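Local coordinates for protein OS-9 homolog (Saccharomyces cerevisiae, PDB 2YMA) that works as a lectin in endoplasmic reticulum quality control, directing misfolded lumenal glycoproteins to degradation with the HRD1 ubiquitin ligase complex, the chain being the protein's dimerization domain, at residues R34-V39 and L88-D93; S84-A89 and S103-N108; G22-R27 and M38-A43. One frame throughout, in Å; residues are numbered along the deposited sequence.

Contact 1: R34-V39 and L88-D93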
ATOM      1  N   ARG A  34      -4.569 -11.169  -8.333  1.00 50.70           N
ATOM      2  CA  ARG A  34      -4.677  -9.720  -8.471  1.00 56.95           C
ATOM      3  C   ARG A  34      -4.398  -9.165  -9.853  1.00 58.38           C
ATOM      4  O   ARG A  34      -3.696  -9.768 -10.659  1.00 60.93           O
ATOM      5  CB  ARG A  34      -3.847  -8.986  -7.422  1.00 56.89           C
ATOM      6  CG  ARG A  34      -2.459  -9.470  -7.302  1.00 45.58           C
ATOM      7  CD  ARG A  34      -1.688  -8.696  -6.252  1.00 52.78           C
ATOM      8  NE  ARG A  34      -0.260  -8.906  -6.478  1.00 49.47           N
ATOM      9  CZ  ARG A  34       0.476  -9.771  -5.799  1.00 48.92           C
ATOM     10  NH1 ARG A  34      -0.065 -10.472  -4.815  1.00 54.11           N
ATOM     11  NH2 ARG A  34       1.757  -9.922  -6.087  1.00 63.82           N
ATOM     12  N   ASP A  35      -4.982  -8.000 -10.109  1.00 49.71           N
ATOM     13  CA  ASP A  35      -4.809  -7.297 -11.359  1.00 48.94           C
ATOM     14  C   ASP A  35      -3.360  -6.808 -11.458  1.00 49.48           C
ATOM     15  O   ASP A  35      -2.746  -6.502 -10.446  1.00 49.49           O
ATOM     16  CB  ASP A  35      -5.808  -6.130 -11.433  1.00 53.92           C
ATOM     17  CG  ASP A  35      -7.283  -6.592 -11.343  1.00 56.63           C
ATOM     18  OD1 ASP A  35      -7.660  -7.591 -11.999  1.00 55.41           O
ATOM     19  OD2 ASP A  35      -8.078  -5.946 -10.625  1.00 51.63           O
ATOM     20  N   LYS A  36      -2.818  -6.790 -12.677  1.00 49.30           N
ATOM     21  CA  LYS A  36      -1.485  -6.272 -12.977  1.00 48.53           C
ATOM     22  C   LYS A  36      -1.634  -5.199 -14.037  1.00 57.55           C
ATOM     23  O   LYS A  36      -2.692  -5.077 -14.657  1.00 45.10           O
ATOM     24  CB  LYS A  36      -0.613  -7.341 -13.636  1.00 51.93           C
ATOM     25  CG  LYS A  36       0.058  -8.340 -12.755  1.00 58.71           C
ATOM     26  CD  LYS A  36       1.015  -9.152 -13.631  1.00 59.87           C
ATOM     27  CE  LYS A  36       1.811 -10.151 -12.822  1.00 74.51           C
ATOM     28  NZ  LYS A  36       2.684 -10.966 -13.701  1.00 88.76           N
ATOM     29  N   LEU A  37      -0.550  -4.466 -14.285  1.00 43.46           N
ATOM     30  CA  LEU A  37      -0.479  -3.537 -15.412  1.00 42.26           C
ATOM     31  C   LEU A  37       0.692  -3.910 -16.319  1.00 54.20           C
ATOM     32  O   LEU A  37       1.766  -4.307 -15.846  1.00 49.36           O
ATOM     33  CB  LEU A  37      -0.294  -2.091 -14.935  1.00 48.46           C
ATOM     34  CG  LEU A  37      -1.424  -1.496 -14.096  1.00 51.49           C
ATOM     35  CD1 LEU A  37      -1.026  -0.150 -13.523  1.00 47.22           C
ATOM     36  CD2 LEU A  37      -2.748  -1.433 -14.865  1.00 38.42           C
ATOM     37  N   MET A  38       0.496  -3.764 -17.624  1.00 57.74           N
ATOM     38  CA  MET A  38       1.558  -4.093 -18.572  1.00 57.96           C
ATOM     39  C   MET A  38       1.909  -2.948 -19.511  1.00 58.47           C
ATOM     40  O   MET A  38       1.049  -2.417 -20.229  1.00 57.12           O
ATOM     41  CB  MET A  38       1.200  -5.321 -19.401  1.00 58.86           C
ATOM     42  CG  MET A  38       2.291  -5.679 -20.396  1.00 77.64           C
ATOM     43  SD  MET A  38       1.852  -7.089 -21.427  1.00 71.30           S
ATOM     44  CE  MET A  38       0.461  -6.420 -22.350  1.00 54.46           C
ATOM     45  N   VAL A  39       3.188  -2.594 -19.517  1.00 46.30           N
ATOM     46  CA  VAL A  39       3.673  -1.511 -20.360  1.00 56.66           C
ATOM     47  C   VAL A  39       4.237  -2.096 -21.641  1.00 69.12           C
ATOM     48  O   VAL A  39       5.056  -3.014 -21.600  1.00 78.59           O
ATOM     49  CB  VAL A  39       4.750  -0.677 -19.637  1.00 53.86           C
ATOM     50  CG1 VAL A  39       5.285   0.412 -20.551  1.00 63.81           C
ATOM     51  CG2 VAL A  39       4.159  -0.061 -18.379  1.00 63.04           C
ATOM     52  N   LEU A  88      -2.601  -0.881  -5.260  1.00 38.32           N
ATOM     53  CA  LEU A  88      -1.247  -1.213  -5.721  1.00 40.52           C
ATOM     54  C   LEU A  88      -1.299  -2.276  -6.788  1.00 37.21           C
ATOM     55  O   LEU A  88      -2.132  -3.176  -6.731  1.00 47.40           O
ATOM     56  CB  LEU A  88      -0.395  -1.824  -4.599  1.00 43.01           C
ATOM     57  CG  LEU A  88      -0.191  -1.292  -3.196  1.00 58.77           C
ATOM     58  CD1 LEU A  88      -1.509  -1.248  -2.439  1.00 66.01           C
ATOM     59  CD2 LEU A  88       0.787  -2.239  -2.519  1.00 53.76           C
ATOM     60  N   ALA A  89      -0.353  -2.218  -7.713  1.00 48.54           N
ATOM     61  CA  ALA A  89      -0.246  -3.229  -8.754  1.00 43.98           C
ATOM     62  C   ALA A  89       1.177  -3.311  -9.281  1.00 49.74           C
ATOM     63  O   ALA A  89       1.874  -2.286  -9.400  1.00 42.29           O
ATOM     64  CB  ALA A  89      -1.226  -2.922  -9.894  1.00 42.90           C
ATOM     65  N   GLU A  90       1.617  -4.534  -9.576  1.00 45.39           N
ATOM     66  CA  GLU A  90       2.879  -4.731 -10.272  1.00 48.58           C
ATOM     67  C   GLU A  90       2.749  -4.183 -11.683  1.00 54.83           C
ATOM     68  O   GLU A  90       1.714  -4.351 -12.349  1.00 43.11           O
ATOM     69  CB  GLU A  90       3.250  -6.215 -10.361  1.00 52.40           C
ATOM     70  CG  GLU A  90       3.455  -6.916  -9.033  1.00 66.91           C
ATOM     71  CD  GLU A  90       3.963  -8.340  -9.209  1.00 92.32           C
ATOM     72  OE1 GLU A  90       4.407  -8.685 -10.328  1.00102.04           O
ATOM     73  OE2 GLU A  90       3.924  -9.115  -8.229  1.00101.09           O
ATOM     74  N   VAL A  91       3.799  -3.515 -12.135  1.00 53.82           N
ATOM     75  CA  VAL A  91       3.905  -3.129 -13.529  1.00 53.33           C
ATOM     76  C   VAL A  91       4.924  -4.056 -14.182  1.00 49.96           C
ATOM     77  O   VAL A  91       6.092  -4.102 -13.775  1.00 55.71           O
ATOM     78  CB  VAL A  91       4.324  -1.659 -13.671  1.00 53.55           C
ATOM     79  CG1 VAL A  91       4.600  -1.325 -15.117  1.00 34.53           C
ATOM     80  CG2 VAL A  91       3.241  -0.747 -13.092  1.00 44.04           C
ATOM     81  N   VAL A  92       4.476  -4.831 -15.163  1.00 54.96           N
ATOM     82  CA  VAL A  92       5.375  -5.738 -15.871  1.00 56.87           C
ATOM     83  C   VAL A  92       5.483  -5.333 -17.335  1.00 57.49           C
ATOM     84  O   VAL A  92       4.646  -4.582 -17.838  1.00 60.97           O
ATOM     85  CB  VAL A  92       4.904  -7.211 -15.788  1.00 52.25           C
ATOM     86  CG1 VAL A  92       4.754  -7.649 -14.334  1.00 48.14           C
ATOM     87  CG2 VAL A  92       3.592  -7.403 -16.562  1.00 45.40           C
ATOM     88  N   ASP A  93       6.516  -5.834 -18.014  1.00 64.21           N
ATOM     89  CA  ASP A  93       6.632  -5.667 -19.463  1.00 62.04           C
ATOM     90  C   ASP A  93       6.002  -6.833 -20.217  1.00 71.21           C
ATOM     91  O   ASP A  93       5.349  -7.694 -19.627  1.00 73.99           O
ATOM     92  CB  ASP A  93       8.089  -5.512 -19.889  1.00 64.44           C
ATOM     93  CG  ASP A  93       8.918  -6.747 -19.592  1.00 76.81           C
ATOM     94  OD1 ASP A  93       8.323  -7.834 -19.410  1.00 77.34           O
ATOM     95  OD2 ASP A  93      10.166  -6.628 -19.542  1.00 77.05           O
TER
HETATM   96  O   HOH W   1      -0.326  -6.582  -9.284  1.00 43.91           O
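Arg34 meets Glu90 OE2 and a water at the edge of its guanidinium, near the plane of that group, and NH2 lies 3.2 Å from OE2 of Glu90. The guanidinium and carboxylate planes are turned 53° apart, and the salt bridge runs through a single nitrogen and a single oxygen; its geometry is somewhat doubtful, because NH2 is less surely placed. Arg34 CG sits between its own backbone N and carbonyl carbon (chi1 49°), and from there an extended chain runs across Glu90 at about a right angle. NH1 turns elsewhere, to the carbonyl oxygens of Asn123 and Asn126. At the other carboxylate oxygen, Lys36 NZ stays 4.4 Å from Glu90 OE1, too far for a salt bridge; the ammonium pairs with Asp96, while the Lys36 chain passes over CG1 of Val92.

The strands themselves, 36-39 and 88-92, run parallel, 22° apart. Leu37 is bonded through both its peptide groups: its N donates to Glu90 O at 3.0 Å, and its O receives Val92 N at 2.8 Å. Val39 N continues the ladder to Val92 O. Toward Arg34 the water takes over, donating to Asp35 O at 2.7 Å and accepting from Glu90 N at 2.8 Å, which joins the backbones where they diverge.

The face carrying Leu37, Val39 and Val91 is apolar; Val39 CG2 touches Val91 CG1 at 3.5 Å. Helix 52-67 comes between these adjacent parallel strands in the chain and packs on this face through Phe58, against Leu37 and Val39: a beta-alpha-beta crossover. Backbone bonds and aliphatic packing therefore carry the join, while the two nearby cations may favour the charged form of Glu90, although Arg34 is less surely placed and Lys36 is paired with Asp96.

Contact 2: S84-A89 and S103-N108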
ATOM      1  N   SER A  84     -12.191   6.732  -1.613  1.00 61.09           N
ATOM      2  CA  SER A  84     -10.752   7.004  -1.534  1.00 65.78           C
ATOM      3  C   SER A  84     -10.050   5.705  -1.164  1.00 54.09           C
ATOM      4  O   SER A  84     -10.647   4.838  -0.527  1.00 49.18           O
ATOM      5  CB  SER A  84     -10.444   8.085  -0.491  1.00 46.36           C
ATOM      6  OG  SER A  84     -10.803   7.651   0.808  1.00 71.84           O
ATOM      7  N   CYS A  85      -8.791   5.555  -1.553  1.00 58.02           N
ATOM      8  CA  CYS A  85      -8.130   4.268  -1.369  1.00 44.13           C
ATOM      9  C   CYS A  85      -6.640   4.345  -1.613  1.00 46.35           C
ATOM     10  O   CYS A  85      -6.133   5.352  -2.102  1.00 45.73           O
ATOM     11  CB  CYS A  85      -8.715   3.247  -2.343  1.00 46.46           C
ATOM     12  SG  CYS A  85      -8.313   3.614  -4.093  1.00 46.70           S
ATOM     13  N   VAL A  86      -5.952   3.264  -1.256  1.00 39.60           N
ATOM     14  CA  VAL A  86      -4.599   3.025  -1.705  1.00 41.64           C
ATOM     15  C   VAL A  86      -4.594   1.688  -2.438  1.00 51.89           C
ATOM     16  O   VAL A  86      -4.846   0.628  -1.843  1.00 39.97           O
ATOM     17  CB  VAL A  86      -3.573   2.993  -0.549  1.00 49.02           C
ATOM     18  CG1 VAL A  86      -2.217   2.538  -1.074  1.00 34.50           C
ATOM     19  CG2 VAL A  86      -3.454   4.354   0.060  1.00 35.62           C
ATOM     20  N   TRP A  87      -4.321   1.760  -3.737  1.00 37.99           N
ATOM     21  CA  TRP A  87      -4.423   0.613  -4.631  1.00 38.97           C
ATOM     22  C   TRP A  87      -3.045   0.373  -5.240  1.00 31.38           C
ATOM     23  O   TRP A  87      -2.383   1.321  -5.673  1.00 41.30           O
ATOM     24  CB  TRP A  87      -5.478   0.910  -5.714  1.00 33.06           C
ATOM     25  CG  TRP A  87      -5.722  -0.198  -6.736  1.00 48.88           C
ATOM     26  CD1 TRP A  87      -6.596  -1.257  -6.621  1.00 44.33           C
ATOM     27  CD2 TRP A  87      -5.106  -0.333  -8.025  1.00 45.80           C
ATOM     28  NE1 TRP A  87      -6.552  -2.035  -7.756  1.00 37.48           N
ATOM     29  CE2 TRP A  87      -5.649  -1.493  -8.631  1.00 50.20           C
ATOM     30  CE3 TRP A  87      -4.149   0.415  -8.729  1.00 48.80           C
ATOM     31  CZ2 TRP A  87      -5.261  -1.925  -9.905  1.00 49.60           C
ATOM     32  CZ3 TRP A  87      -3.768  -0.014 -10.001  1.00 46.87           C
ATOM     33  CH2 TRP A  87      -4.320  -1.176 -10.572  1.00 46.12           C
ATOM     34  N   LEU A  88      -2.601  -0.881  -5.260  1.00 38.32           N
ATOM     35  CA  LEU A  88      -1.247  -1.213  -5.721  1.00 40.52           C
ATOM     36  C   LEU A  88      -1.299  -2.276  -6.788  1.00 37.21           C
ATOM     37  O   LEU A  88      -2.132  -3.176  -6.731  1.00 47.40           O
ATOM     38  CB  LEU A  88      -0.395  -1.824  -4.599  1.00 43.01           C
ATOM     39  CG  LEU A  88      -0.191  -1.292  -3.196  1.00 58.77           C
ATOM     40  CD1 LEU A  88      -1.509  -1.248  -2.439  1.00 66.01           C
ATOM     41  CD2 LEU A  88       0.787  -2.239  -2.519  1.00 53.76           C
ATOM     42  N   ALA A  89      -0.353  -2.218  -7.713  1.00 48.54           N
ATOM     43  CA  ALA A  89      -0.246  -3.229  -8.754  1.00 43.98           C
ATOM     44  C   ALA A  89       1.177  -3.311  -9.281  1.00 49.74           C
ATOM     45  O   ALA A  89       1.874  -2.286  -9.400  1.00 42.29           O
ATOM     46  CB  ALA A  89      -1.226  -2.922  -9.894  1.00 42.90           C
ATOM     47  N   SER A 103       1.740   2.698  -7.115  1.00 44.95           N
ATOM     48  CA  SER A 103       0.902   3.057  -5.988  1.00 34.09           C
ATOM     49  C   SER A 103      -0.074   4.134  -6.437  1.00 38.79           C
ATOM     50  O   SER A 103       0.340   5.195  -6.909  1.00 51.19           O
ATOM     51  CB  SER A 103       1.768   3.577  -4.833  1.00 56.76           C
ATOM     52  OG  SER A 103       0.971   4.091  -3.778  1.00 39.50           O
ATOM     53  N   LEU A 104      -1.369   3.861  -6.276  1.00 42.04           N
ATOM     54  CA  LEU A 104      -2.419   4.814  -6.641  1.00 38.11           C
ATOM     55  C   LEU A 104      -3.176   5.228  -5.393  1.00 48.18           C
ATOM     56  O   LEU A 104      -3.813   4.400  -4.733  1.00 48.11           O
ATOM     57  CB  LEU A 104      -3.401   4.194  -7.652  1.00 43.54           C
ATOM     58  CG  LEU A 104      -4.678   5.015  -7.859  1.00 45.36           C
ATOM     59  CD1 LEU A 104      -4.358   6.431  -8.375  1.00 44.16           C
ATOM     60  CD2 LEU A 104      -5.644   4.294  -8.783  1.00 49.91           C
ATOM     61  N   ASN A 105      -3.112   6.513  -5.073  1.00 45.35           N
ATOM     62  CA  ASN A 105      -3.704   7.002  -3.840  1.00 38.85           C
ATOM     63  C   ASN A 105      -4.816   7.965  -4.171  1.00 42.13           C
ATOM     64  O   ASN A 105      -4.587   9.147  -4.437  1.00 52.81           O
ATOM     65  CB  ASN A 105      -2.649   7.666  -2.933  1.00 39.38           C
ATOM     66  CG  ASN A 105      -3.220   8.117  -1.579  1.00 55.30           C
ATOM     67  OD1 ASN A 105      -4.352   7.777  -1.203  1.00 53.20           O
ATOM     68  ND2 ASN A 105      -2.423   8.885  -0.839  1.00 49.00           N
ATOM     69  N   ILE A 106      -6.031   7.448  -4.168  1.00 45.91           N
ATOM     70  CA  ILE A 106      -7.164   8.277  -4.493  1.00 46.81           C
ATOM     71  C   ILE A 106      -7.622   9.001  -3.237  1.00 61.42           C
ATOM     72  O   ILE A 106      -7.938   8.384  -2.218  1.00 49.61           O
ATOM     73  CB  ILE A 106      -8.273   7.453  -5.105  1.00 54.53           C
ATOM     74  CG1 ILE A 106      -7.757   6.817  -6.395  1.00 45.80           C
ATOM     75  CG2 ILE A 106      -9.496   8.323  -5.338  1.00 48.35           C
ATOM     76  CD1 ILE A 106      -8.772   5.964  -7.100  1.00 58.48           C
ATOM     77  N   LEU A 107      -7.634  10.324  -3.322  1.00 55.41           N
ATOM     78  CA  LEU A 107      -7.842  11.157  -2.154  1.00 64.44           C
ATOM     79  C   LEU A 107      -9.296  11.579  -2.050  1.00 75.93           C
ATOM     80  O   LEU A 107      -9.856  11.648  -0.955  1.00 71.67           O
ATOM     81  CB  LEU A 107      -6.920  12.365  -2.243  1.00 73.02           C
ATOM     82  CG  LEU A 107      -5.467  11.914  -2.407  1.00 72.17           C
ATOM     83  CD1 LEU A 107      -4.616  13.007  -3.009  1.00 74.26           C
ATOM     84  CD2 LEU A 107      -4.898  11.453  -1.080  1.00 61.46           C
ATOM     85  N   ASN A 108      -9.894  11.837  -3.209  1.00 70.01           N
ATOM     86  CA  ASN A 108     -11.301  12.192  -3.338  1.00 60.43           C
ATOM     87  C   ASN A 108     -11.697  12.058  -4.804  1.00 72.54           C
ATOM     88  O   ASN A 108     -10.906  11.573  -5.616  1.00 85.62           O
ATOM     89  CB  ASN A 108     -11.540  13.620  -2.851  1.00 71.04           C
ATOM     90  CG  ASN A 108     -10.543  14.611  -3.434  1.00 74.07           C
ATOM     91  OD1 ASN A 108     -10.348  14.694  -4.656  1.00 63.89           O
ATOM     92  ND2 ASN A 108      -9.892  15.360  -2.554  1.00 60.34           N
TER
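Trp87 and Leu104 form the dense part of this contact. The indole turns its edge to Leu104, CE3 lying 4.0 Å from Leu104 CB, and CD2 of the leucine comes nearly as close to the same ring atom. Trp87 CG is anti to the backbone N (chi1 -180°), which carries the ring down the face that also holds Cys85 and Ile106. On this face Cys85 SG packs against Ile106 CD1 at 3.8 Å, and Met65 of helix 52-67 lies against both Trp87 and Leu104. The backbone is regular here: Trp87 N reaches Leu104 O at 2.9 Å with an N-H...O angle of 169°, and Leu104 N returns to Trp87 O at 2.8 Å.

These are the two antiparallel arms of a beta hairpin, strands 84-92 and 98-106. Between two hydrogen-bonded pairs, Val86 and Asn105 form a non-hydrogen-bonded one, their side chains on the reverse face. The second subunit shares in covering that face: its Leu130 packs on Val86, Leu88 and Ser103, alongside Phe115 and Phe122 of the same chain, and its Asn105 accepts from Asn105 ND2.

Toward Ser84 the geometry weakens, the Ile106 N to Cys85 O bond bending to 134°. At Ser84 the side chain meets Ile106 O and Leu107 O through CB. Leu107 points away from the first arm and meets Leu107 of the second subunit, while the exposed Asn108 turns OD1 back to Gln110 N and Arg111 N.

Contact 3: G22-R27 and M38-A43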
ATOM      1  N   GLY A  22       0.073   2.920 -24.489  1.00 65.50           N
ATOM      2  CA  GLY A  22       0.899   1.723 -24.389  1.00 55.93           C
ATOM      3  C   GLY A  22       0.788   0.971 -23.068  1.00 76.27           C
ATOM      4  O   GLY A  22       1.703   0.235 -22.691  1.00 77.38           O
ATOM      5  N   ILE A  23      -0.329   1.145 -22.364  1.00 53.39           N
ATOM      6  CA  ILE A  23      -0.523   0.499 -21.064  1.00 53.98           C
ATOM      7  C   ILE A  23      -1.742  -0.414 -21.087  1.00 54.27           C
ATOM      8  O   ILE A  23      -2.796  -0.049 -21.613  1.00 54.91           O
ATOM      9  CB  ILE A  23      -0.672   1.553 -19.937  1.00 55.14           C
ATOM     10  CG1 ILE A  23       0.537   2.485 -19.929  1.00 45.47           C
ATOM     11  CG2 ILE A  23      -0.844   0.887 -18.586  1.00 45.41           C
ATOM     12  CD1 ILE A  23       0.433   3.632 -18.940  1.00 50.81           C
ATOM     13  N   TYR A  24      -1.603  -1.604 -20.517  1.00 59.91           N
ATOM     14  CA  TYR A  24      -2.717  -2.547 -20.466  1.00 57.74           C
ATOM     15  C   TYR A  24      -3.081  -2.983 -19.062  1.00 56.67           C
ATOM     16  O   TYR A  24      -2.208  -3.282 -18.242  1.00 58.24           O
ATOM     17  CB  TYR A  24      -2.392  -3.795 -21.272  1.00 54.79           C
ATOM     18  CG  TYR A  24      -2.410  -3.567 -22.750  1.00 53.77           C
ATOM     19  CD1 TYR A  24      -1.272  -3.098 -23.413  1.00 58.53           C
ATOM     20  CD2 TYR A  24      -3.568  -3.817 -23.498  1.00 54.76           C
ATOM     21  CE1 TYR A  24      -1.278  -2.873 -24.795  1.00 50.06           C
ATOM     22  CE2 TYR A  24      -3.591  -3.603 -24.872  1.00 55.94           C
ATOM     23  CZ  TYR A  24      -2.440  -3.135 -25.519  1.00 60.86           C
ATOM     24  OH  TYR A  24      -2.458  -2.932 -26.884  1.00 70.32           O
ATOM     25  N   PHE A  25      -4.381  -3.041 -18.802  1.00 49.86           N
ATOM     26  CA  PHE A  25      -4.885  -3.655 -17.581  1.00 45.39           C
ATOM     27  C   PHE A  25      -4.899  -5.174 -17.793  1.00 51.11           C
ATOM     28  O   PHE A  25      -5.533  -5.682 -18.727  1.00 55.83           O
ATOM     29  CB  PHE A  25      -6.301  -3.128 -17.273  1.00 45.17           C
ATOM     30  CG  PHE A  25      -6.827  -3.510 -15.910  1.00 48.28           C
ATOM     31  CD1 PHE A  25      -6.575  -2.709 -14.803  1.00 49.98           C
ATOM     32  CD2 PHE A  25      -7.589  -4.657 -15.741  1.00 48.05           C
ATOM     33  CE1 PHE A  25      -7.069  -3.049 -13.540  1.00 38.32           C
ATOM     34  CE2 PHE A  25      -8.088  -5.001 -14.491  1.00 40.89           C
ATOM     35  CZ  PHE A  25      -7.828  -4.198 -13.391  1.00 43.52           C
ATOM     36  N   LEU A  26      -4.201  -5.903 -16.935  1.00 47.95           N
ATOM     37  CA  LEU A  26      -4.202  -7.364 -17.012  1.00 48.74           C
ATOM     38  C   LEU A  26      -5.127  -7.938 -15.960  1.00 53.06           C
ATOM     39  O   LEU A  26      -4.844  -7.880 -14.755  1.00 48.22           O
ATOM     40  CB  LEU A  26      -2.791  -7.926 -16.808  1.00 44.48           C
ATOM     41  CG  LEU A  26      -1.835  -7.536 -17.931  1.00 45.86           C
ATOM     42  CD1 LEU A  26      -0.466  -8.195 -17.778  1.00 49.50           C
ATOM     43  CD2 LEU A  26      -2.469  -7.926 -19.237  1.00 52.41           C
ATOM     44  N   ARG A  27      -6.244  -8.483 -16.414  1.00 67.41           N
ATOM     45  CA  ARG A  27      -7.181  -9.077 -15.490  1.00 55.22           C
ATOM     46  C   ARG A  27      -7.083 -10.578 -15.519  1.00 59.57           C
ATOM     47  O   ARG A  27      -7.389 -11.205 -16.528  1.00 61.09           O
ATOM     48  CB  ARG A  27      -8.618  -8.693 -15.804  1.00 50.12           C
ATOM     49  CG  ARG A  27      -9.570  -9.637 -15.090  1.00 61.06           C
ATOM     50  CD  ARG A  27     -10.682  -8.920 -14.373  1.00 60.50           C
ATOM     51  NE  ARG A  27     -10.228  -7.949 -13.377  1.00 47.78           N
ATOM     52  CZ  ARG A  27     -10.971  -6.911 -13.002  1.00 44.28           C
ATOM     53  NH1 ARG A  27     -12.170  -6.735 -13.562  1.00 38.74           N
ATOM     54  NH2 ARG A  27     -10.533  -6.051 -12.088  1.00 39.81           N
ATOM     55  N   MET A  38       0.496  -3.764 -17.624  1.00 57.74           N
ATOM     56  CA  MET A  38       1.558  -4.093 -18.572  1.00 57.96           C
ATOM     57  C   MET A  38       1.909  -2.948 -19.511  1.00 58.47           C
ATOM     58  O   MET A  38       1.049  -2.417 -20.229  1.00 57.12           O
ATOM     59  CB  MET A  38       1.200  -5.321 -19.401  1.00 58.86           C
ATOM     60  CG  MET A  38       2.291  -5.679 -20.396  1.00 77.64           C
ATOM     61  SD  MET A  38       1.852  -7.089 -21.427  1.00 71.30           S
ATOM     62  CE  MET A  38       0.461  -6.420 -22.350  1.00 54.46           C
ATOM     63  N   VAL A  39       3.188  -2.594 -19.517  1.00 46.30           N
ATOM     64  CA  VAL A  39       3.673  -1.511 -20.360  1.00 56.66           C
ATOM     65  C   VAL A  39       4.237  -2.096 -21.641  1.00 69.12           C
ATOM     66  O   VAL A  39       5.056  -3.014 -21.600  1.00 78.59           O
ATOM     67  CB  VAL A  39       4.750  -0.677 -19.637  1.00 53.86           C
ATOM     68  CG1 VAL A  39       5.285   0.412 -20.551  1.00 63.81           C
ATOM     69  CG2 VAL A  39       4.159  -0.061 -18.379  1.00 63.04           C
ATOM     70  N   THR A  40       3.780  -1.581 -22.779  1.00 73.97           N
ATOM     71  CA  THR A  40       4.248  -2.047 -24.088  1.00 64.98           C
ATOM     72  C   THR A  40       4.985  -0.928 -24.823  1.00 74.94           C
ATOM     73  O   THR A  40       5.598  -1.151 -25.861  1.00 78.46           O
ATOM     74  CB  THR A  40       3.084  -2.565 -24.956  1.00 66.81           C
ATOM     75  OG1 THR A  40       2.164  -1.495 -25.215  1.00 77.52           O
ATOM     76  CG2 THR A  40       2.336  -3.683 -24.228  1.00 68.27           C
ATOM     77  N   ASP A  41       4.943   0.270 -24.250  1.00 85.86           N
ATOM     78  CA  ASP A  41       5.560   1.459 -24.835  1.00 76.93           C
ATOM     79  C   ASP A  41       7.087   1.428 -24.693  1.00 72.67           C
ATOM     80  O   ASP A  41       7.610   1.313 -23.586  1.00 83.67           O
ATOM     81  CB  ASP A  41       4.992   2.697 -24.131  1.00 88.95           C
ATOM     82  CG  ASP A  41       5.349   3.998 -24.824  1.00 97.20           C
ATOM     83  OD1 ASP A  41       6.298   4.019 -25.645  1.00101.64           O
ATOM     84  OD2 ASP A  41       4.674   5.011 -24.528  1.00 92.45           O
ATOM     85  N   ASN A  42       7.797   1.539 -25.813  1.00 84.08           N
ATOM     86  CA  ASN A  42       9.264   1.557 -25.801  1.00106.44           C
ATOM     87  C   ASN A  42       9.875   2.797 -25.154  1.00103.63           C
ATOM     88  O   ASN A  42      11.044   2.795 -24.765  1.00101.15           O
ATOM     89  CB  ASN A  42       9.823   1.389 -27.215  1.00124.77           C
ATOM     90  CG  ASN A  42      10.151  -0.049 -27.536  1.00138.99           C
ATOM     91  OD1 ASN A  42      10.381  -0.860 -26.635  1.00139.80           O
ATOM     92  ND2 ASN A  42      10.177  -0.378 -28.823  1.00140.46           N
ATOM     93  N   ALA A  43       9.081   3.856 -25.046  1.00 95.62           N
ATOM     94  CA  ALA A  43       9.529   5.079 -24.401  1.00 82.08           C
ATOM     95  C   ALA A  43       9.385   4.988 -22.879  1.00 86.31           C
ATOM     96  O   ALA A  43       9.681   5.945 -22.162  1.00 91.61           O
ATOM     97  CB  ALA A  43       8.767   6.277 -24.950  1.00 72.56           C
TER
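Tyr24 and Met38 lie side by side and point the same way, so that Met38 CE comes to 3.9 Å from CD1 of the phenol ring. The methionine chain gets there by a bend at its last torsion (chi3 65°), after running extended from the backbone. Leu26, on the same side of the strand, approaches at the root of the methionine: its CD1 is 3.7 Å from Met38 CB. Thr40 instead crosses Tyr24 at about a right angle. Its OG1 sits at the ring edge, near the ring plane, 3.7 Å from Tyr24 CE1, and its CG2 lies just as close to both CE1 and CD1.

The same hydroxyl is also a donor. Both Thr40 N, at 2.8 Å, and OG1, at 3.1 Å, donate to Gly22 O; the amide comes almost straight on, whereas the hydroxyl stands 49° out of the carbonyl plane. One carbonyl is thereby gripped twice, at the point where Gly22, with its positive phi of 68°, leads into strand 23-28. Further along, Tyr24 and Met38 exchange two backbone bonds as a hydrogen-bonded pair, Met38 N reaching Tyr24 O at 2.8 Å.

This is the end of the 23-28/36-39 hairpin away from its loop. Asp41 then makes an Asx turn, OD1 taking Ala43 N, while OD2 pairs with Lys57 of helix 52-67. The two bonds to Gly22 O close the strand pair where Gly22 enters it, consistent with a firmly held end, and a mixed aromatic, thioether and aliphatic cluster covers one side of it.

Overall arrangement
All three contacts belong to one mixed sheet and fall in a row across it. Contact 3 and contact 1 share strand 36-39, with centres about 8 Å apart; contact 1 and contact 2 share strand 84-92, about 14 Å apart. Contact 2 is the buried one, with the helix on one face and the second subunit on the other, so its chemistry is mainly apolar, apart from the asparagine pair at the dimer interface. Contacts 1 and 3 are only partly buried and keep charged or polar groups at their margins; Asp35 and Arg27 form a salt bridge between them. Contact 1 alone pairs parallel strands, whereas the other two are hairpins.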